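PDB 6DQ3: polysaccharide deacetylase from Streptococcus pyogenes, which removes N-acetyl groups from the cell wall linkage unit of streptococcal rhamnopolysaccharides, as a zinc-dependent member of the carbohydrate esterase 4 family. Local coordinates for residues E4-I17 with N64-D78. Numbering follows the deposited sequence.
Sequences ETPVKIPILMYHAI and NELPAKKVVWLTFDD. With ZN (zinc ion), chain D; ACT (acetate ion), chain C.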
ATOM      1  N   GLU A   4     -18.490 -22.362  -0.731  1.00 51.54           N
ATOM      2  CA  GLU A   4     -17.902 -21.412  -1.673  1.00 52.42           C
ATOM      3  C   GLU A   4     -16.473 -21.057  -1.263  1.00 52.22           C
ATOM      4  O   GLU A   4     -16.241 -20.530  -0.177  1.00 50.06           O
ATOM      5  CB  GLU A   4     -18.765 -20.151  -1.761  1.00 55.90           C
ATOM      6  CG  GLU A   4     -18.348 -19.182  -2.854  1.00 62.28           C
ATOM      7  CD  GLU A   4     -19.252 -17.962  -2.933  1.00 66.01           C
ATOM      8  OE1 GLU A   4     -20.202 -17.967  -3.747  1.00 68.34           O
ATOM      9  OE2 GLU A   4     -19.017 -17.000  -2.172  1.00 64.21           O
ATOM     10  N   THR A   5     -15.522 -21.344  -2.145  1.00 54.35           N
ATOM     11  CA  THR A   5     -14.112 -21.160  -1.824  1.00 54.54           C
ATOM     12  C   THR A   5     -13.834 -19.721  -1.393  1.00 50.05           C
ATOM     13  O   THR A   5     -14.291 -18.779  -2.059  1.00 46.16           O
ATOM     14  CB  THR A   5     -13.251 -21.511  -3.039  1.00 58.64           C
ATOM     15  OG1 THR A   5     -13.543 -22.845  -3.471  1.00 60.79           O
ATOM     16  CG2 THR A   5     -11.772 -21.391  -2.709  1.00 58.36           C
ATOM     17  N   PRO A   6     -13.093 -19.507  -0.302  1.00 43.53           N
ATOM     18  CA  PRO A   6     -12.710 -18.136   0.065  1.00 41.64           C
ATOM     19  C   PRO A   6     -11.871 -17.487  -1.027  1.00 37.56           C
ATOM     20  O   PRO A   6     -10.959 -18.104  -1.583  1.00 36.69           O
ATOM     21  CB  PRO A   6     -11.902 -18.321   1.358  1.00 43.21           C
ATOM     22  CG  PRO A   6     -12.350 -19.636   1.910  1.00 48.59           C
ATOM     23  CD  PRO A   6     -12.653 -20.494   0.703  1.00 49.97           C
ATOM     24  N   VAL A   7     -12.177 -16.224  -1.326  1.00 38.35           N
ATOM     25  CA  VAL A   7     -11.447 -15.535  -2.383  1.00 32.66           C
ATOM     26  C   VAL A   7     -10.050 -15.179  -1.888  1.00 35.60           C
ATOM     27  O   VAL A   7      -9.811 -15.001  -0.685  1.00 30.98           O
ATOM     28  CB  VAL A   7     -12.191 -14.274  -2.866  1.00 31.36           C
ATOM     29  CG1 VAL A   7     -13.520 -14.643  -3.501  1.00 39.68           C
ATOM     30  CG2 VAL A   7     -12.362 -13.287  -1.720  1.00 33.43           C
ATOM     31  N   LYS A   8      -9.117 -15.058  -2.831  1.00 32.71           N
ATOM     32  CA  LYS A   8      -7.755 -14.637  -2.551  1.00 35.48           C
ATOM     33  C   LYS A   8      -7.420 -13.424  -3.412  1.00 30.07           C
ATOM     34  O   LYS A   8      -7.929 -13.273  -4.528  1.00 31.16           O
ATOM     35  CB  LYS A   8      -6.769 -15.777  -2.808  1.00 38.05           C
ATOM     36  CG  LYS A   8      -6.846 -16.895  -1.769  1.00 41.41           C
ATOM     37  CD  LYS A   8      -6.054 -18.117  -2.212  1.00 44.42           C
ATOM     38  CE  LYS A   8      -6.094 -19.213  -1.154  1.00 51.57           C
ATOM     39  NZ  LYS A   8      -5.420 -20.446  -1.638  1.00 58.21           N
ATOM     40  N   ILE A   9      -6.584 -12.549  -2.868  1.00 33.66           N
ATOM     41  CA  ILE A   9      -6.224 -11.299  -3.530  1.00 32.55           C
ATOM     42  C   ILE A   9      -4.730 -11.061  -3.351  1.00 30.16           C
ATOM     43  O   ILE A   9      -4.258 -10.948  -2.210  1.00 27.94           O
ATOM     44  CB  ILE A   9      -7.025 -10.116  -2.965  1.00 34.86           C
ATOM     45  CG1 ILE A   9      -8.520 -10.279  -3.242  1.00 35.79           C
ATOM     46  CG2 ILE A   9      -6.520  -8.799  -3.546  1.00 37.18           C
ATOM     47  CD1 ILE A   9      -9.378  -9.194  -2.613  1.00 35.21           C
ATOM     48  N   PRO A  10      -3.950 -10.980  -4.432  1.00 27.98           N
ATOM     49  CA  PRO A  10      -2.547 -10.571  -4.288  1.00 27.90           C
ATOM     50  C   PRO A  10      -2.451  -9.085  -3.976  1.00 27.09           C
ATOM     51  O   PRO A  10      -3.002  -8.246  -4.693  1.00 28.78           O
ATOM     52  CB  PRO A  10      -1.928 -10.908  -5.651  1.00 28.92           C
ATOM     53  CG  PRO A  10      -3.082 -10.852  -6.611  1.00 28.58           C
ATOM     54  CD  PRO A  10      -4.304 -11.302  -5.829  1.00 28.48           C
ATOM     55  N   ILE A  11      -1.766  -8.769  -2.887  1.00 27.10           N
ATOM     56  CA  ILE A  11      -1.554  -7.395  -2.450  1.00 27.65           C
ATOM     57  C   ILE A  11      -0.060  -7.132  -2.578  1.00 27.14           C
ATOM     58  O   ILE A  11       0.729  -7.563  -1.732  1.00 27.38           O
ATOM     59  CB  ILE A  11      -2.033  -7.163  -1.015  1.00 33.45           C
ATOM     60  CG1 ILE A  11      -3.512  -7.519  -0.855  1.00 30.20           C
ATOM     61  CG2 ILE A  11      -1.793  -5.711  -0.609  1.00 30.28           C
ATOM     62  CD1 ILE A  11      -3.954  -7.520   0.593  1.00 32.76           C
ATOM     63  N   LEU A  12       0.337  -6.435  -3.639  1.00 30.45           N
ATOM     64  CA  LEU A  12       1.748  -6.197  -3.892  1.00 30.55           C
ATOM     65  C   LEU A  12       2.250  -5.055  -3.023  1.00 28.91           C
ATOM     66  O   LEU A  12       1.587  -4.024  -2.878  1.00 28.29           O
ATOM     67  CB  LEU A  12       1.979  -5.879  -5.369  1.00 30.55           C
ATOM     68  CG  LEU A  12       1.463  -6.926  -6.361  1.00 33.00           C
ATOM     69  CD1 LEU A  12       1.898  -6.555  -7.781  1.00 34.08           C
ATOM     70  CD2 LEU A  12       1.921  -8.324  -5.997  1.00 32.05           C
ATOM     71  N   MET A  13       3.425  -5.253  -2.437  1.00 27.15           N
ATOM     72  CA  MET A  13       4.051  -4.257  -1.579  1.00 27.48           C
ATOM     73  C   MET A  13       5.290  -3.716  -2.279  1.00 30.46           C
ATOM     74  O   MET A  13       6.318  -4.398  -2.352  1.00 28.11           O
ATOM     75  CB  MET A  13       4.415  -4.838  -0.215  1.00 32.18           C
ATOM     76  CG  MET A  13       5.186  -3.855   0.663  1.00 34.23           C
ATOM     77  SD  MET A  13       5.550  -4.472   2.314  1.00 36.94           S
ATOM     78  CE  MET A  13       6.436  -5.977   1.936  1.00 40.37           C
ATOM     79  N   TYR A  14       5.180  -2.490  -2.778  1.00 28.42           N
ATOM     80  CA  TYR A  14       6.278  -1.717  -3.339  1.00 32.32           C
ATOM     81  C   TYR A  14       6.777  -0.707  -2.309  1.00 33.68           C
ATOM     82  O   TYR A  14       6.057  -0.316  -1.391  1.00 30.27           O
ATOM     83  CB  TYR A  14       5.832  -0.950  -4.592  1.00 28.28           C
ATOM     84  CG  TYR A  14       5.562  -1.777  -5.823  1.00 30.57           C
ATOM     85  CD1 TYR A  14       4.298  -2.280  -6.076  1.00 27.40           C
ATOM     86  CD2 TYR A  14       6.565  -2.033  -6.746  1.00 29.67           C
ATOM     87  CE1 TYR A  14       4.040  -3.034  -7.202  1.00 29.48           C
ATOM     88  CE2 TYR A  14       6.320  -2.781  -7.876  1.00 30.82           C
ATOM     89  CZ  TYR A  14       5.056  -3.282  -8.100  1.00 31.95           C
ATOM     90  OH  TYR A  14       4.809  -4.027  -9.225  1.00 32.82           O
ATOM     91  N   HIS A  15       8.021  -0.263  -2.488  1.00 31.25           N
ATOM     92  CA  HIS A  15       8.545   0.858  -1.719  1.00 31.76           C
ATOM     93  C   HIS A  15       9.168   1.833  -2.710  1.00 32.39           C
ATOM     94  O   HIS A  15       8.448   2.607  -3.355  1.00 32.70           O
ATOM     95  CB  HIS A  15       9.530   0.379  -0.655  1.00 33.88           C
ATOM     96  CG  HIS A  15       8.854  -0.104   0.595  1.00 36.15           C
ATOM     97  ND1 HIS A  15       8.247  -1.338   0.682  1.00 39.64           N
ATOM     98  CD2 HIS A  15       8.666   0.494   1.795  1.00 42.56           C
ATOM     99  CE1 HIS A  15       7.729  -1.489   1.889  1.00 40.86           C
ATOM    100  NE2 HIS A  15       7.973  -0.393   2.587  1.00 42.06           N
ATOM    101  N   ALA A  16      10.481   1.767  -2.884  1.00 33.98           N
ATOM    102  CA  ALA A  16      11.174   2.710  -3.756  1.00 28.82           C
ATOM    103  C   ALA A  16      11.127   2.275  -5.214  1.00 32.36           C
ATOM    104  O   ALA A  16      11.372   1.109  -5.535  1.00 31.29           O
ATOM    105  CB  ALA A  16      12.628   2.861  -3.322  1.00 31.28           C
ATOM    106  N   ILE A  17      10.831   3.222  -6.100  1.00 34.70           N
ATOM    107  CA  ILE A  17      10.932   3.005  -7.539  1.00 30.02           C
ATOM    108  C   ILE A  17      11.607   4.236  -8.129  1.00 32.53           C
ATOM    109  O   ILE A  17      10.978   5.294  -8.254  1.00 29.80           O
ATOM    110  CB  ILE A  17       9.573   2.764  -8.214  1.00 32.35           C
ATOM    111  CG1 ILE A  17       8.874   1.582  -7.537  1.00 35.82           C
ATOM    112  CG2 ILE A  17       9.760   2.495  -9.696  1.00 35.52           C
ATOM    113  CD1 ILE A  17       7.529   1.212  -8.134  1.00 35.60           C
ATOM    114  N   ASN A  64     -16.953 -12.038  -0.199  1.00 31.52           N
ATOM    115  CA  ASN A  64     -16.352 -13.214  -0.830  1.00 34.12           C
ATOM    116  C   ASN A  64     -16.701 -13.303  -2.314  1.00 35.39           C
ATOM    117  O   ASN A  64     -17.190 -14.326  -2.803  1.00 40.08           O
ATOM    118  CB  ASN A  64     -16.759 -14.498  -0.107  1.00 32.92           C
ATOM    119  CG  ASN A  64     -15.785 -15.626  -0.350  1.00 33.87           C
ATOM    120  OD1 ASN A  64     -14.581 -15.476  -0.126  1.00 34.83           O
ATOM    121  ND2 ASN A  64     -16.288 -16.758  -0.832  1.00 40.92           N
ATOM    122  N   GLU A  65     -16.415 -12.227  -3.043  1.00 33.55           N
ATOM    123  CA  GLU A  65     -16.634 -12.200  -4.482  1.00 31.95           C
ATOM    124  C   GLU A  65     -15.671 -11.198  -5.106  1.00 34.36           C
ATOM    125  O   GLU A  65     -15.454 -10.113  -4.563  1.00 29.16           O
ATOM    126  CB  GLU A  65     -18.088 -11.852  -4.825  1.00 34.78           C
ATOM    127  CG  GLU A  65     -18.625 -10.581  -4.181  1.00 40.16           C
ATOM    128  CD  GLU A  65     -20.133 -10.442  -4.321  1.00 43.75           C
ATOM    129  OE1 GLU A  65     -20.778 -11.369  -4.862  1.00 45.08           O
ATOM    130  OE2 GLU A  65     -20.679  -9.407  -3.884  1.00 42.69           O
ATOM    131  N   LEU A  66     -15.088 -11.577  -6.228  1.00 32.57           N
ATOM    132  CA  LEU A  66     -14.141 -10.680  -6.878  1.00 36.38           C
ATOM    133  C   LEU A  66     -14.805  -9.949  -8.042  1.00 37.90           C
ATOM    134  O   LEU A  66     -15.680 -10.499  -8.716  1.00 34.72           O
ATOM    135  CB  LEU A  66     -12.922 -11.448  -7.397  1.00 32.33           C
ATOM    136  CG  LEU A  66     -12.116 -12.217  -6.356  1.00 30.38           C
ATOM    137  CD1 LEU A  66     -10.944 -12.958  -7.007  1.00 30.36           C
ATOM    138  CD2 LEU A  66     -11.589 -11.314  -5.250  1.00 30.32           C
ATOM    139  N   PRO A  67     -14.430  -8.690  -8.298  1.00 38.04           N
ATOM    140  CA  PRO A  67     -15.023  -7.969  -9.435  1.00 37.17           C
ATOM    141  C   PRO A  67     -14.513  -8.424 -10.793  1.00 37.34           C
ATOM    142  O   PRO A  67     -15.058  -7.990 -11.817  1.00 38.43           O
ATOM    143  CB  PRO A  67     -14.639  -6.506  -9.159  1.00 40.29           C
ATOM    144  CG  PRO A  67     -13.363  -6.595  -8.384  1.00 39.79           C
ATOM    145  CD  PRO A  67     -13.495  -7.845  -7.527  1.00 37.36           C
ATOM    146  N   ALA A  68     -13.501  -9.284 -10.832  1.00 36.17           N
ATOM    147  CA  ALA A  68     -12.962  -9.808 -12.080  1.00 37.82           C
ATOM    148  C   ALA A  68     -12.276 -11.130 -11.769  1.00 39.68           C
ATOM    149  O   ALA A  68     -12.069 -11.481 -10.605  1.00 38.91           O
ATOM    150  CB  ALA A  68     -11.988  -8.821 -12.730  1.00 41.25           C
ATOM    151  N   LYS A  69     -11.922 -11.865 -12.824  1.00 37.49           N
ATOM    152  CA  LYS A  69     -11.199 -13.115 -12.621  1.00 39.21           C
ATOM    153  C   LYS A  69      -9.816 -12.856 -12.037  1.00 36.82           C
ATOM    154  O   LYS A  69      -9.373 -13.576 -11.134  1.00 41.04           O
ATOM    155  CB  LYS A  69     -11.099 -13.893 -13.933  1.00 44.49           C
ATOM    156  CG  LYS A  69     -12.405 -14.549 -14.367  1.00 55.92           C
ATOM    157  CD  LYS A  69     -12.253 -15.250 -15.709  1.00 65.72           C
ATOM    158  CE  LYS A  69     -13.591 -15.745 -16.244  1.00 68.95           C
ATOM    159  NZ  LYS A  69     -13.452 -16.341 -17.604  1.00 73.45           N
ATOM    160  N   LYS A  70      -9.122 -11.827 -12.522  1.00 31.55           N
ATOM    161  CA  LYS A  70      -7.795 -11.479 -12.027  1.00 30.60           C
ATOM    162  C   LYS A  70      -7.837 -10.091 -11.407  1.00 31.51           C
ATOM    163  O   LYS A  70      -8.225  -9.120 -12.065  1.00 30.83           O
ATOM    164  CB  LYS A  70      -6.761 -11.549 -13.149  1.00 34.67           C
ATOM    165  CG  LYS A  70      -6.810 -12.866 -13.899  1.00 38.45           C
ATOM    166  CD  LYS A  70      -5.567 -13.079 -14.728  1.00 46.94           C
ATOM    167  CE  LYS A  70      -5.759 -14.231 -15.692  1.00 51.70           C
ATOM    168  NZ  LYS A  70      -4.946 -14.022 -16.918  1.00 53.22           N
ATOM    169  N   VAL A  71      -7.449 -10.002 -10.135  1.00 32.38           N
ATOM    170  CA  VAL A  71      -7.472  -8.750  -9.394  1.00 30.40           C
ATOM    171  C   VAL A  71      -6.160  -8.610  -8.635  1.00 29.73           C
ATOM    172  O   VAL A  71      -5.488  -9.590  -8.310  1.00 28.38           O
ATOM    173  CB  VAL A  71      -8.659  -8.658  -8.405  1.00 30.82           C
ATOM    174  CG1 VAL A  71      -9.976  -8.905  -9.114  1.00 33.99           C
ATOM    175  CG2 VAL A  71      -8.459  -9.628  -7.247  1.00 32.29           C
ATOM    176  N   VAL A  72      -5.811  -7.362  -8.335  1.00 29.09           N
ATOM    177  CA  VAL A  72      -4.599  -7.066  -7.586  1.00 27.32           C
ATOM    178  C   VAL A  72      -4.793  -5.742  -6.864  1.00 24.77           C
ATOM    179  O   VAL A  72      -5.466  -4.836  -7.359  1.00 30.18           O
ATOM    180  CB  VAL A  72      -3.356  -7.018  -8.506  1.00 28.23           C
ATOM    181  CG1 VAL A  72      -3.528  -5.950  -9.579  1.00 28.16           C
ATOM    182  CG2 VAL A  72      -2.113  -6.769  -7.674  1.00 28.43           C
ATOM    183  N   TRP A  73      -4.197  -5.641  -5.677  1.00 24.23           N
ATOM    184  CA  TRP A  73      -4.150  -4.400  -4.913  1.00 26.83           C
ATOM    185  C   TRP A  73      -2.695  -3.950  -4.872  1.00 24.52           C
ATOM    186  O   TRP A  73      -1.866  -4.573  -4.201  1.00 25.12           O
ATOM    187  CB  TRP A  73      -4.711  -4.598  -3.508  1.00 29.35           C
ATOM    188  CG  TRP A  73      -4.837  -3.328  -2.721  1.00 26.16           C
ATOM    189  CD1 TRP A  73      -4.775  -2.045  -3.203  1.00 27.94           C
ATOM    190  CD2 TRP A  73      -5.031  -3.216  -1.309  1.00 28.18           C
ATOM    191  NE1 TRP A  73      -4.931  -1.148  -2.174  1.00 28.80           N
ATOM    192  CE2 TRP A  73      -5.089  -1.841  -1.002  1.00 23.63           C
ATOM    193  CE3 TRP A  73      -5.166  -4.145  -0.272  1.00 25.81           C
ATOM    194  CZ2 TRP A  73      -5.274  -1.376   0.299  1.00 25.78           C
ATOM    195  CZ3 TRP A  73      -5.351  -3.679   1.014  1.00 26.79           C
ATOM    196  CH2 TRP A  73      -5.404  -2.310   1.287  1.00 25.16           C
ATOM    197  N   LEU A  74      -2.386  -2.881  -5.604  1.00 28.01           N
ATOM    198  CA  LEU A  74      -1.044  -2.318  -5.631  1.00 23.59           C
ATOM    199  C   LEU A  74      -0.898  -1.350  -4.465  1.00 23.63           C
ATOM    200  O   LEU A  74      -1.628  -0.353  -4.393  1.00 27.44           O
ATOM    201  CB  LEU A  74      -0.779  -1.586  -6.946  1.00 30.74           C
ATOM    202  CG  LEU A  74      -0.990  -2.303  -8.278  1.00 27.88           C
ATOM    203  CD1 LEU A  74      -0.633  -1.350  -9.421  1.00 26.93           C
ATOM    204  CD2 LEU A  74      -0.179  -3.567  -8.335  1.00 30.73           C
ATOM    205  N   THR A  75       0.043  -1.633  -3.561  1.00 25.65           N
ATOM    206  CA  THR A  75       0.273  -0.784  -2.399  1.00 27.24           C
ATOM    207  C   THR A  75       1.720  -0.315  -2.336  1.00 29.07           C
ATOM    208  O   THR A  75       2.647  -1.063  -2.667  1.00 26.93           O
ATOM    209  CB  THR A  75      -0.084  -1.498  -1.078  1.00 27.74           C
ATOM    210  OG1 THR A  75       0.865  -2.534  -0.788  1.00 28.14           O
ATOM    211  CG2 THR A  75      -1.484  -2.100  -1.152  1.00 26.70           C
ATOM    212  N   PHE A  76       1.896   0.928  -1.890  1.00 30.47           N
ATOM    213  CA  PHE A  76       3.196   1.568  -1.725  1.00 31.85           C
ATOM    214  C   PHE A  76       3.246   2.167  -0.329  1.00 29.73           C
ATOM    215  O   PHE A  76       2.355   2.936   0.043  1.00 34.39           O
ATOM    216  CB  PHE A  76       3.415   2.692  -2.753  1.00 31.48           C
ATOM    217  CG  PHE A  76       3.590   2.218  -4.170  1.00 31.27           C
ATOM    218  CD1 PHE A  76       2.535   1.663  -4.868  1.00 34.80           C
ATOM    219  CD2 PHE A  76       4.811   2.362  -4.812  1.00 38.31           C
ATOM    220  CE1 PHE A  76       2.699   1.239  -6.173  1.00 37.62           C
ATOM    221  CE2 PHE A  76       4.978   1.940  -6.115  1.00 36.43           C
ATOM    222  CZ  PHE A  76       3.923   1.378  -6.794  1.00 31.23           C
ATOM    223  N   ASP A  77       4.294   1.865   0.429  1.00 29.66           N
ATOM    224  CA  ASP A  77       4.433   2.425   1.765  1.00 25.80           C
ATOM    225  C   ASP A  77       5.356   3.642   1.773  1.00 27.93           C
ATOM    226  O   ASP A  77       6.193   3.827   0.882  1.00 30.06           O
ATOM    227  CB  ASP A  77       4.970   1.378   2.752  1.00 31.02           C
ATOM    228  CG  ASP A  77       4.098   0.142   2.838  1.00 30.54           C
ATOM    229  OD1 ASP A  77       2.897   0.227   2.514  1.00 31.64           O
ATOM    230  OD2 ASP A  77       4.616  -0.920   3.241  1.00 34.03           O
ATOM    231  N   ASP A  78       5.154   4.488   2.797  1.00 29.15           N
ATOM    232  CA  ASP A  78       6.083   5.526   3.251  1.00 26.71           C
ATOM    233  C   ASP A  78       5.956   6.845   2.496  1.00 27.10           C
ATOM    234  O   ASP A  78       6.734   7.779   2.735  1.00 28.33           O
ATOM    235  CB  ASP A  78       7.527   5.012   3.165  1.00 28.91           C
ATOM    236  CG  ASP A  78       7.822   3.905   4.158  1.00 36.93           C
ATOM    237  OD1 ASP A  78       6.986   3.680   5.045  1.00 31.66           O
ATOM    238  OD2 ASP A  78       8.877   3.243   4.042  1.00 32.22           O
TER
HETATM  239 ZN    ZN D 402       6.924   2.228   6.505  1.00 33.15          ZN
HETATM  240  C   ACT C 401       6.733  -0.320   6.099  1.00 29.91           C
HETATM  241  O   ACT C 401       6.976   0.301   5.044  1.00 30.40           O
HETATM  242  OXT ACT C 401       6.863   0.121   7.257  1.00 30.72           O
HETATM  243  CH3 ACT C 401       6.241  -1.669   5.946  1.00 28.82           C
HETATM  244  O   HOH W   1       9.258   1.838   6.236  1.00 30.86           O
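Leu12 O takes two hydrogen bonds from Thr75, one from the backbone N and a shorter one from OG1 at 2.7 Å. OG1 sits between its own backbone N and carbonyl carbon (chi1 71°), which turns it onto Leu12 O. Arg212 bonds this OG1 through NH1 and forms a salt bridge with Asp77 OD2 through NH2. Backbone bonds from Trp73 N to Pro10 O and from Tyr14 N to Thr75 O continue the parallel pairing of strands 11-14 and 71-77. Ile11 CD1 meets the edge of the Trp73 ring at CE3, 3.7 Å away, on the same sheet face as Thr75. On the other face Tyr14 and Phe76 lie nearly parallel, planes 11° apart, but displaced with little overlap. Tyr14 CB makes a CH-pi contact over the Phe76 face, offset toward the rim, while Ile17 CD1 meets the ring edge. At the N-terminal end the Asn64 amide bridges extended residues Glu4 to Val7: OD1 accepts from Val7 N, and ND2 donates to Thr5 O and Glu4 OE2. Beyond the strands, His15 NE2 donates to acetate O at 2.7 Å, and Asp78 OD1 binds zinc, with His133 and His137. The pairing thus brings His15 and Asp78 together around zinc-bound acetate, consistent with a carbohydrate esterase 4 active site.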